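Local atomic coordinates of PelA (Pseudomonas aeruginosa, PDB entry 5TCB), a protein that probably hydrolyses glycosidic bonds of the Pel exopolysaccharide through its glycoside hydrolase domain, and probably also acts as a deacetylase. Residues A[46-50]-A[51-55]. Sequence-based numbering, arbitrary orientation.
Sequences VVLEA and AHLKP
A chi1 of 172° swings Glu49 CG opposite the backbone N, and at chi2 (48°) the chain bends back so that OE2 reaches the amide of Ala51, two residues on, at the start of a 3-10 turn. The Ala51 N to Glu49 OE2 hydrogen bond measures 3.0 Å, is nearly straight, and reaches the oxygen on its anti side, tilted slightly out of the carboxylate plane. Glu49 OE2 also lies 3.3 Å from Ala51 CB. The same chi1 sets the Glu49 CG methylene 3.6 Å from His52 CD2, approaching the ring obliquely; the carboxylate is merely turned about 87° to the imidazole plane. Two backbone bonds wind the chain into the short turn: His52 N to Glu49 O, 3.1 Å, and Leu53 N to Ala50 O, also 3.1 Å. This turn follows the C-terminal end of strand 45-48 and leads into helix 55-63, making it a beta-alpha loop of the (beta/alpha)8-type GH114 fold, on the side where such barrels carry their active sites. Glu49 also touches Tyr71 of the adjacent strand 67-73. Leu48 and Leu53 cross at about a right angle, Leu48 CB 3.8 Å from Leu53 CD1, while Leu61 and Val58 of helix 55-63 pack against Leu48 and Leu53, respectively.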
loop_
_atom_site.group_PDB
_atom_site.type_symbol
_atom_site.label_atom_id
_atom_site.label_comp_id
_atom_site.label_asym_id
_atom_site.label_seq_id
_atom_site.Cartn_x
_atom_site.Cartn_y
_atom_site.Cartn_z
ATOM N N VAL A 46 1.789 11.243 3.009
ATOM C CA VAL A 46 2.301 11.061 1.654
ATOM C C VAL A 46 3.050 9.735 1.600
ATOM O O VAL A 46 3.976 9.516 2.383
ATOM C CB VAL A 46 3.208 12.217 1.211
ATOM C CG1 VAL A 46 3.632 12.019 -0.225
ATOM C CG2 VAL A 46 2.480 13.530 1.331
ATOM N N VAL A 47 2.651 8.870 0.672
ATOM C CA VAL A 47 3.308 7.591 0.435
ATOM C C VAL A 47 4.156 7.696 -0.822
ATOM O O VAL A 47 3.666 8.094 -1.883
ATOM C CB VAL A 47 2.273 6.472 0.296
ATOM C CG1 VAL A 47 2.997 5.130 0.076
ATOM C CG2 VAL A 47 1.348 6.399 1.511
ATOM N N LEU A 48 5.429 7.341 -0.705
ATOM C CA LEU A 48 6.421 7.545 -1.745
ATOM C C LEU A 48 7.188 6.264 -2.027
ATOM O O LEU A 48 7.374 5.418 -1.143
ATOM C CB LEU A 48 7.437 8.604 -1.337
ATOM C CG LEU A 48 6.779 9.923 -0.958
ATOM C CD1 LEU A 48 7.369 10.455 0.314
ATOM C CD2 LEU A 48 6.911 10.879 -2.095
ATOM N N GLU A 49 7.695 6.161 -3.248
ATOM C CA GLU A 49 8.742 5.190 -3.549
ATOM C C GLU A 49 10.059 5.813 -3.128
ATOM O O GLU A 49 10.564 6.745 -3.775
ATOM C CB GLU A 49 8.717 4.813 -5.028
ATOM C CG GLU A 49 9.892 3.945 -5.473
ATOM C CD GLU A 49 10.145 2.762 -4.559
ATOM O OE1 GLU A 49 9.278 1.867 -4.413
ATOM O OE2 GLU A 49 11.245 2.733 -3.972
ATOM N N ALA A 50 10.629 5.284 -2.049
ATOM C CA ALA A 50 11.822 5.863 -1.433
ATOM C C ALA A 50 13.042 5.871 -2.359
ATOM O O ALA A 50 13.970 6.671 -2.166
ATOM C CB ALA A 50 12.126 5.097 -0.137
ATOM N N ALA A 51 13.084 4.995 -3.358
ATOM C CA ALA A 51 14.203 4.992 -4.288
ATOM C C ALA A 51 14.370 6.325 -5.001
ATOM O O ALA A 51 15.449 6.604 -5.526
ATOM C CB ALA A 51 14.012 3.867 -5.309
ATOM N N HIS A 52 13.338 7.163 -5.019
ATOM C CA HIS A 52 13.360 8.421 -5.754
ATOM C C HIS A 52 13.532 9.633 -4.859
ATOM O O HIS A 52 13.423 10.772 -5.341
ATOM C CB HIS A 52 12.082 8.538 -6.573
ATOM C CG HIS A 52 11.938 7.430 -7.551
ATOM N ND1 HIS A 52 12.946 7.100 -8.430
ATOM C CD2 HIS A 52 10.943 6.536 -7.757
ATOM C CE1 HIS A 52 12.573 6.050 -9.141
ATOM N NE2 HIS A 52 11.360 5.694 -8.758
ATOM N N LEU A 53 13.770 9.425 -3.567
ATOM C CA LEU A 53 13.964 10.524 -2.630
ATOM C C LEU A 53 15.270 10.352 -1.896
ATOM O O LEU A 53 15.787 9.244 -1.764
ATOM C CB LEU A 53 12.881 10.599 -1.555
ATOM C CG LEU A 53 11.526 11.157 -1.907
ATOM C CD1 LEU A 53 10.720 10.060 -2.574
ATOM C CD2 LEU A 53 10.921 11.652 -0.632
ATOM N N LYS A 54 15.797 11.456 -1.414
ATOM C CA LYS A 54 16.922 11.441 -0.515
ATOM C C LYS A 54 16.464 11.814 0.881
ATOM O O LYS A 54 15.383 12.380 1.055
ATOM C CB LYS A 54 18.000 12.420 -0.993
ATOM C CG LYS A 54 18.627 12.060 -2.333
ATOM C CD LYS A 54 19.238 10.667 -2.284
ATOM C CE LYS A 54 19.872 10.254 -3.596
ATOM N NZ LYS A 54 20.255 8.820 -3.528
ATOM N N PRO A 55 17.265 11.526 1.909
ATOM C CA PRO A 55 16.832 11.875 3.269
ATOM C C PRO A 55 16.483 13.346 3.453
ATOM O O PRO A 55 15.577 13.655 4.236
ATOM C CB PRO A 55 18.027 11.451 4.126
ATOM C CG PRO A 55 18.630 10.303 3.358
ATOM C CD PRO A 55 18.480 10.683 1.913
#